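Local coordinates for cytidylate kinase-like family protein (Eubacterium ventriosum, PDB 3FDI), which is of unknown function but belongs to the cytidylate kinase-like family of P-loop proteins and may therefore transfer phosphate to a nucleotide, at residues V158-N161 with K167-D170; R85-I90 with N161-S166. One frame throughout, in Å; residues are numbered along the deposited sequence.

Contact 1 of 2, residues V158-N161 with K167-D170; sequences VYHN and KWGD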
ATOM      1  N   VAL B 158      11.664  -3.486   0.223  1.00 42.97           N
ATOM      2  CA  VAL B 158      11.773  -3.713  -1.191  1.00 43.26           C
ATOM      3  C   VAL B 158      12.223  -5.135  -1.479  1.00 42.02           C
ATOM      4  O   VAL B 158      11.626  -5.805  -2.300  1.00 41.67           O
ATOM      5  CB  VAL B 158      12.720  -2.663  -1.877  1.00 44.05           C
ATOM      6  CG1 VAL B 158      13.384  -3.228  -3.085  1.00 45.02           C
ATOM      7  CG2 VAL B 158      11.942  -1.425  -2.236  1.00 45.33           C
ATOM      8  N   TYR B 159      13.268  -5.590  -0.807  1.00 41.18           N
ATOM      9  CA  TYR B 159      13.756  -6.947  -1.030  1.00 40.33           C
ATOM     10  C   TYR B 159      12.624  -7.966  -0.753  1.00 39.51           C
ATOM     11  O   TYR B 159      12.298  -8.797  -1.593  1.00 39.06           O
ATOM     12  CB  TYR B 159      15.006  -7.194  -0.175  1.00 40.03           C
ATOM     13  CG  TYR B 159      15.394  -8.671  -0.011  1.00 40.81           C
ATOM     14  CD1 TYR B 159      16.042  -9.402  -1.064  1.00 40.77           C
ATOM     15  CD2 TYR B 159      15.113  -9.332   1.172  1.00 38.46           C
ATOM     16  CE1 TYR B 159      16.386 -10.750  -0.916  1.00 37.34           C
ATOM     17  CE2 TYR B 159      15.473 -10.653   1.343  1.00 40.89           C
ATOM     18  CZ  TYR B 159      16.107 -11.352   0.303  1.00 41.00           C
ATOM     19  OH  TYR B 159      16.372 -12.661   0.536  1.00 37.90           O
ATOM     20  N   HIS B 160      12.006  -7.842   0.418  1.00 38.99           N
ATOM     21  CA  HIS B 160      10.941  -8.734   0.846  1.00 38.72           C
ATOM     22  C   HIS B 160       9.719  -8.708  -0.065  1.00 37.88           C
ATOM     23  O   HIS B 160       9.175  -9.771  -0.385  1.00 35.48           O
ATOM     24  CB  HIS B 160      10.482  -8.403   2.263  1.00 38.41           C
ATOM     25  CG  HIS B 160       9.496  -9.389   2.820  1.00 40.34           C
ATOM     26  ND1 HIS B 160       8.143  -9.306   2.578  1.00 39.03           N
ATOM     27  CD2 HIS B 160       9.666 -10.472   3.624  1.00 41.55           C
ATOM     28  CE1 HIS B 160       7.530 -10.314   3.173  1.00 38.81           C
ATOM     29  NE2 HIS B 160       8.424 -11.013   3.844  1.00 40.08           N
ATOM     30  N   ASN B 161       9.247  -7.510  -0.427  1.00 37.65           N
ATOM     31  CA  ASN B 161       7.971  -7.414  -1.188  1.00 38.05           C
ATOM     32  C   ASN B 161       8.190  -7.708  -2.655  1.00 38.07           C
ATOM     33  O   ASN B 161       7.247  -7.931  -3.430  1.00 38.78           O
ATOM     34  CB  ASN B 161       7.261  -6.053  -0.988  1.00 37.89           C
ATOM     35  CG  ASN B 161       6.828  -5.802   0.492  1.00 41.74           C
ATOM     36  OD1 ASN B 161       6.902  -6.704   1.362  1.00 39.73           O
ATOM     37  ND2 ASN B 161       6.388  -4.558   0.775  1.00 43.66           N
ATOM     38  N   LYS B 167       3.331  -8.849   2.954  1.00 42.83           N
ATOM     39  CA  LYS B 167       3.902  -7.505   3.100  1.00 42.28           C
ATOM     40  C   LYS B 167       4.824  -7.410   4.302  1.00 40.22           C
ATOM     41  O   LYS B 167       4.463  -7.784   5.430  1.00 40.71           O
ATOM     42  CB  LYS B 167       2.768  -6.470   3.244  1.00 42.23           C
ATOM     43  CG  LYS B 167       1.858  -6.374   2.009  1.00 45.58           C
ATOM     44  CD  LYS B 167       2.570  -5.833   0.786  1.00 46.15           C
ATOM     45  CE  LYS B 167       1.768  -5.996  -0.513  1.00 47.49           C
ATOM     46  NZ  LYS B 167       2.682  -5.683  -1.703  1.00 48.38           N
ATOM     47  N   TRP B 168       6.024  -6.928   4.045  1.00 39.31           N
ATOM     48  CA  TRP B 168       7.014  -6.682   5.079  1.00 38.62           C
ATOM     49  C   TRP B 168       6.413  -5.828   6.196  1.00 38.58           C
ATOM     50  O   TRP B 168       5.878  -4.781   5.932  1.00 38.56           O
ATOM     51  CB  TRP B 168       8.175  -5.921   4.501  1.00 37.63           C
ATOM     52  CG  TRP B 168       9.282  -5.691   5.469  1.00 36.24           C
ATOM     53  CD1 TRP B 168      10.257  -6.568   5.796  1.00 36.89           C
ATOM     54  CD2 TRP B 168       9.556  -4.496   6.202  1.00 34.85           C
ATOM     55  NE1 TRP B 168      11.126  -6.000   6.697  1.00 37.02           N
ATOM     56  CE2 TRP B 168      10.718  -4.727   6.957  1.00 34.57           C
ATOM     57  CE3 TRP B 168       8.933  -3.250   6.290  1.00 40.20           C
ATOM     58  CZ2 TRP B 168      11.278  -3.768   7.787  1.00 37.15           C
ATOM     59  CZ3 TRP B 168       9.508  -2.267   7.103  1.00 37.69           C
ATOM     60  CH2 TRP B 168      10.657  -2.549   7.855  1.00 39.55           C
ATOM     61  N   GLY B 169       6.523  -6.270   7.424  1.00 37.96           N
ATOM     62  CA  GLY B 169       6.048  -5.472   8.558  1.00 39.02           C
ATOM     63  C   GLY B 169       4.554  -5.542   8.888  1.00 38.84           C
ATOM     64  O   GLY B 169       4.139  -4.982   9.881  1.00 38.93           O
ATOM     65  N   ASP B 170       3.756  -6.182   8.043  1.00 38.45           N
ATOM     66  CA  ASP B 170       2.339  -6.374   8.295  1.00 40.70           C
ATOM     67  C   ASP B 170       2.181  -7.484   9.346  1.00 39.28           C
ATOM     68  O   ASP B 170       2.839  -8.488   9.240  1.00 39.95           O
ATOM     69  CB  ASP B 170       1.641  -6.782   6.966  1.00 41.82           C
ATOM     70  CG  ASP B 170       0.123  -7.022   7.132  1.00 48.98           C
ATOM     71  OD1 ASP B 170      -0.445  -6.473   8.045  1.00 52.87           O
ATOM     72  OD2 ASP B 170      -0.517  -7.746   6.319  1.00 61.26           O
TER
HETATM   73  O   HOH W   1       5.525  -3.742   3.422  1.00 40.98           O
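Two different first torsions on neighbouring residues bring Asn-161 and His-160 to the backbone of Trp-168. In Asn-161, CG stands opposite the carbonyl carbon (chi1 -63°), and the amide side chain crosses that of Trp-168 at about a right angle; in His-160, CG lies trans to the backbone N (chi1 -173°), and the imidazole comes round beside the same amide. Asn-161 OD1 is then gripped by two donors, both in its carbonyl plane. Trp-168 N approaches on a lone pair, 2.8 Å from Asn-161 OD1, in a nearly straight bond (167° at the hydrogen). His-160 ND1 gives its hydrogen to Asn-161 OD1 over 3.1 Å, almost within the imidazole plane. Water 1 accepts from Asn-161 ND2 and donates to Trp-168 O at 2.7 Å, so the amide reaches the N-H of Trp-168 directly and its carbonyl through water. These three bonds on OD1 and ND2 fix the amide's rotation. Trp-168 also meets the face of His-160 in an offset edge-to-face pair. On the flank, Lys-167 CD packs 4.0 Å from Asn-161 ND2. Lys-167 and Trp-168 open a type II turn that runs to Asp-170, with Gly-169 third. With ND1 donating to Asn-161 and NE2 bonded to the carboxylate of Glu-109, the imidazole is probably doubly protonated, its positive charge favoured by that carboxylate.

Contact 2 of 2, residues R85-I90 with N161-S166; sequences RQFNFI and NFYCES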
ATOM      1  N   ARG B  85      19.909 -19.214  -4.558  1.00 37.03           N
ATOM      2  CA  ARG B  85      20.817 -20.096  -3.879  1.00 36.86           C
ATOM      3  C   ARG B  85      20.614 -19.990  -2.387  1.00 35.81           C
ATOM      4  O   ARG B  85      20.674 -21.001  -1.686  1.00 35.81           O
ATOM      5  CB  ARG B  85      22.257 -19.779  -4.247  1.00 37.54           C
ATOM      6  CG  ARG B  85      22.536 -19.825  -5.725  1.00 39.93           C
ATOM      7  CD  ARG B  85      24.025 -19.762  -6.028  1.00 41.07           C
ATOM      8  NE  ARG B  85      24.288 -20.101  -7.426  1.00 44.91           N
ATOM      9  CZ  ARG B  85      25.350 -20.792  -7.873  1.00 49.13           C
ATOM     10  NH1 ARG B  85      26.267 -21.262  -7.035  1.00 50.99           N
ATOM     11  NH2 ARG B  85      25.491 -21.052  -9.177  1.00 50.15           N
ATOM     12  N   GLN B  86      20.345 -18.778  -1.910  1.00 33.82           N
ATOM     13  CA  GLN B  86      20.162 -18.585  -0.514  1.00 33.68           C
ATOM     14  C   GLN B  86      18.844 -19.180  -0.084  1.00 33.90           C
ATOM     15  O   GLN B  86      18.736 -19.728   1.011  1.00 33.10           O
ATOM     16  CB  GLN B  86      20.186 -17.120  -0.179  1.00 33.97           C
ATOM     17  CG  GLN B  86      21.442 -16.453  -0.616  1.00 35.80           C
ATOM     18  CD  GLN B  86      21.639 -15.110  -0.003  1.00 34.87           C
ATOM     19  OE1 GLN B  86      20.700 -14.363   0.199  1.00 35.78           O
ATOM     20  NE2 GLN B  86      22.885 -14.776   0.265  1.00 35.80           N
ATOM     21  N   PHE B  87      17.808 -19.020  -0.915  1.00 34.33           N
ATOM     22  CA  PHE B  87      16.485 -19.587  -0.598  1.00 35.03           C
ATOM     23  C   PHE B  87      16.630 -21.095  -0.521  1.00 34.57           C
ATOM     24  O   PHE B  87      16.189 -21.727   0.435  1.00 34.56           O
ATOM     25  CB  PHE B  87      15.422 -19.261  -1.655  1.00 35.23           C
ATOM     26  CG  PHE B  87      15.088 -17.810  -1.784  1.00 35.93           C
ATOM     27  CD1 PHE B  87      15.275 -16.913  -0.726  1.00 38.54           C
ATOM     28  CD2 PHE B  87      14.542 -17.338  -2.960  1.00 36.51           C
ATOM     29  CE1 PHE B  87      14.964 -15.580  -0.861  1.00 38.10           C
ATOM     30  CE2 PHE B  87      14.237 -16.011  -3.106  1.00 38.45           C
ATOM     31  CZ  PHE B  87      14.429 -15.124  -2.037  1.00 38.85           C
ATOM     32  N   ASN B  88      17.320 -21.643  -1.504  1.00 34.96           N
ATOM     33  CA  ASN B  88      17.479 -23.062  -1.534  1.00 35.82           C
ATOM     34  C   ASN B  88      18.305 -23.620  -0.355  1.00 36.48           C
ATOM     35  O   ASN B  88      17.944 -24.686   0.187  1.00 37.27           O
ATOM     36  CB  ASN B  88      18.036 -23.484  -2.845  1.00 35.41           C
ATOM     37  CG  ASN B  88      17.814 -24.939  -3.096  1.00 36.74           C
ATOM     38  OD1 ASN B  88      16.755 -25.500  -2.735  1.00 37.71           O
ATOM     39  ND2 ASN B  88      18.821 -25.589  -3.674  1.00 31.14           N
ATOM     40  N   PHE B  89      19.375 -22.908   0.053  1.00 36.07           N
ATOM     41  CA  PHE B  89      20.117 -23.237   1.285  1.00 35.59           C
ATOM     42  C   PHE B  89      19.174 -23.361   2.449  1.00 36.10           C
ATOM     43  O   PHE B  89      19.239 -24.304   3.201  1.00 37.33           O
ATOM     44  CB  PHE B  89      21.200 -22.188   1.607  1.00 36.43           C
ATOM     45  CG  PHE B  89      21.962 -22.436   2.902  1.00 32.73           C
ATOM     46  CD1 PHE B  89      23.183 -23.083   2.895  1.00 37.68           C
ATOM     47  CD2 PHE B  89      21.483 -21.961   4.096  1.00 34.04           C
ATOM     48  CE1 PHE B  89      23.887 -23.311   4.098  1.00 36.92           C
ATOM     49  CE2 PHE B  89      22.165 -22.174   5.280  1.00 36.25           C
ATOM     50  CZ  PHE B  89      23.348 -22.850   5.286  1.00 36.62           C
ATOM     51  N   ILE B  90      18.310 -22.379   2.601  1.00 36.42           N
ATOM     52  CA  ILE B  90      17.416 -22.284   3.719  1.00 35.61           C
ATOM     53  C   ILE B  90      16.395 -23.388   3.696  1.00 36.09           C
ATOM     54  O   ILE B  90      16.099 -23.979   4.727  1.00 34.90           O
ATOM     55  CB  ILE B  90      16.725 -20.930   3.693  1.00 35.40           C
ATOM     56  CG1 ILE B  90      17.750 -19.856   4.092  1.00 37.48           C
ATOM     57  CG2 ILE B  90      15.570 -20.862   4.660  1.00 32.91           C
ATOM     58  CD1 ILE B  90      17.179 -18.407   4.108  1.00 39.31           C
ATOM     59  N   ASN B 161       9.247  -7.510  -0.427  1.00 37.65           N
ATOM     60  CA  ASN B 161       7.971  -7.414  -1.188  1.00 38.05           C
ATOM     61  C   ASN B 161       8.190  -7.708  -2.655  1.00 38.07           C
ATOM     62  O   ASN B 161       7.247  -7.931  -3.430  1.00 38.78           O
ATOM     63  CB  ASN B 161       7.261  -6.053  -0.988  1.00 37.89           C
ATOM     64  CG  ASN B 161       6.828  -5.802   0.492  1.00 41.74           C
ATOM     65  OD1 ASN B 161       6.902  -6.704   1.362  1.00 39.73           O
ATOM     66  ND2 ASN B 161       6.388  -4.558   0.775  1.00 43.66           N
ATOM     67  N   PHE B 162       9.446  -7.697  -3.076  1.00 38.17           N
ATOM     68  CA  PHE B 162       9.718  -8.136  -4.411  1.00 37.96           C
ATOM     69  C   PHE B 162       9.538  -9.652  -4.488  1.00 38.31           C
ATOM     70  O   PHE B 162       8.882 -10.122  -5.409  1.00 38.66           O
ATOM     71  CB  PHE B 162      11.117  -7.787  -4.870  1.00 37.55           C
ATOM     72  CG  PHE B 162      11.399  -8.233  -6.301  1.00 36.90           C
ATOM     73  CD1 PHE B 162      10.744  -7.628  -7.365  1.00 36.17           C
ATOM     74  CD2 PHE B 162      12.258  -9.281  -6.564  1.00 37.00           C
ATOM     75  CE1 PHE B 162      10.996  -8.016  -8.668  1.00 38.97           C
ATOM     76  CE2 PHE B 162      12.515  -9.695  -7.880  1.00 38.50           C
ATOM     77  CZ  PHE B 162      11.900  -9.058  -8.933  1.00 37.19           C
ATOM     78  N   TYR B 163      10.123 -10.410  -3.556  1.00 37.92           N
ATOM     79  CA  TYR B 163      10.078 -11.875  -3.669  1.00 38.57           C
ATOM     80  C   TYR B 163       8.836 -12.529  -3.089  1.00 40.39           C
ATOM     81  O   TYR B 163       8.487 -13.645  -3.493  1.00 41.53           O
ATOM     82  CB  TYR B 163      11.298 -12.535  -3.075  1.00 37.65           C
ATOM     83  CG  TYR B 163      12.532 -12.270  -3.851  1.00 35.82           C
ATOM     84  CD1 TYR B 163      12.779 -12.931  -5.050  1.00 34.90           C
ATOM     85  CD2 TYR B 163      13.480 -11.360  -3.395  1.00 32.84           C
ATOM     86  CE1 TYR B 163      13.941 -12.693  -5.765  1.00 31.16           C
ATOM     87  CE2 TYR B 163      14.623 -11.105  -4.105  1.00 29.21           C
ATOM     88  CZ  TYR B 163      14.848 -11.779  -5.271  1.00 31.28           C
ATOM     89  OH  TYR B 163      15.988 -11.502  -5.953  1.00 34.60           O
ATOM     90  N   CYS B 164       8.145 -11.848  -2.197  1.00 42.44           N
ATOM     91  CA  CYS B 164       6.975 -12.399  -1.547  1.00 44.60           C
ATOM     92  C   CYS B 164       5.758 -11.622  -1.955  1.00 46.17           C
ATOM     93  O   CYS B 164       5.871 -10.474  -2.433  1.00 48.57           O
ATOM     94  CB  CYS B 164       7.122 -12.271  -0.036  1.00 45.60           C
ATOM     95  SG  CYS B 164       8.719 -12.798   0.667  1.00 48.75           S
ATOM     96  N   GLU B 165       4.596 -12.228  -1.754  1.00 46.22           N
ATOM     97  CA  GLU B 165       3.303 -11.562  -1.958  1.00 46.60           C
ATOM     98  C   GLU B 165       2.777 -10.980  -0.647  1.00 45.13           C
ATOM     99  O   GLU B 165       2.061 -10.014  -0.642  1.00 45.52           O
ATOM    100  CB  GLU B 165       2.287 -12.566  -2.490  1.00 47.78           C
ATOM    101  CG  GLU B 165       2.614 -13.107  -3.928  1.00 52.07           C
ATOM    102  CD  GLU B 165       1.615 -14.185  -4.383  1.00 58.38           C
ATOM    103  OE1 GLU B 165       0.933 -14.746  -3.487  1.00 63.17           O
ATOM    104  OE2 GLU B 165       1.487 -14.465  -5.612  1.00 61.51           O
ATOM    105  N   SER B 166       3.152 -11.555   0.470  1.00 43.50           N
ATOM    106  CA  SER B 166       2.862 -10.946   1.781  1.00 43.82           C
ATOM    107  C   SER B 166       3.719  -9.659   1.977  1.00 43.27           C
ATOM    108  O   SER B 166       4.713  -9.427   1.280  1.00 42.76           O
ATOM    109  CB  SER B 166       3.219 -11.943   2.881  1.00 43.10           C
ATOM    110  OG  SER B 166       4.633 -12.150   2.758  1.00 46.63           O
TER
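Phe-87 and Tyr-163 meet as a T-shaped aromatic pair, the edge of the phenylalanine ring set against the face of the tyrosine ring. Their planes stand 83° apart and the centroids are 5.3 Å from one another. Both side chains leave their helices with CG opposite the carbonyl carbon (chi1 -65° in Phe-87, -69° in Tyr-163), and this shared choice sends the rings into the gap between backbones whose nearest CA atoms, those of Phe-87 and Tyr-163, are 10.5 Å apart. Phe-87 CZ arrives 3.9 Å from Tyr-163 CG, offset toward the rim of the ring, while Phe-87 CE2 lies equally near Tyr-163 CD1. The opposite face of Tyr-163 is covered by Phe-162, whose CD2 sits 3.7 Å above the ring centre. Replacing Tyr-163 by an alanine removes the ring between Phe-87 and Phe-162, and would probably leave a gap there and both neighbours freer to turn. Pro-61 of helix 60-66 touches both rings of the pair, and Ile-111 of helix 108-111 packs on Phe-87. The cluster joins helix 81-95 to the C-terminal end of helix 142-163, among helices packed around a parallel sheet of order 2-3-1-4-5, the order known from P-loop nucleoside monophosphate kinases, which agrees with the family name.

Helix 142-163 serves both contacts, and Asn-161 belongs to a segment of each. Contact 2 is wholly buried and apolar, joining helices distant in sequence through one pair of rings; contact 1 is partly buried, local in sequence, and relies mainly on polar bonds, helped by one ring pair, to hold a loop without helix or strand. Their centres lie 11 Å apart, yet they touch: His-160 CE1 packs 3.5 Å from Ser-166 OG, and Tyr-159 OH comes as near to Phe-87 CE1. The third subunit reaches both, its Lys-154 bonding to Asn-161 O, whereas the second subunit meets the turn of contact 1 through Gly-169.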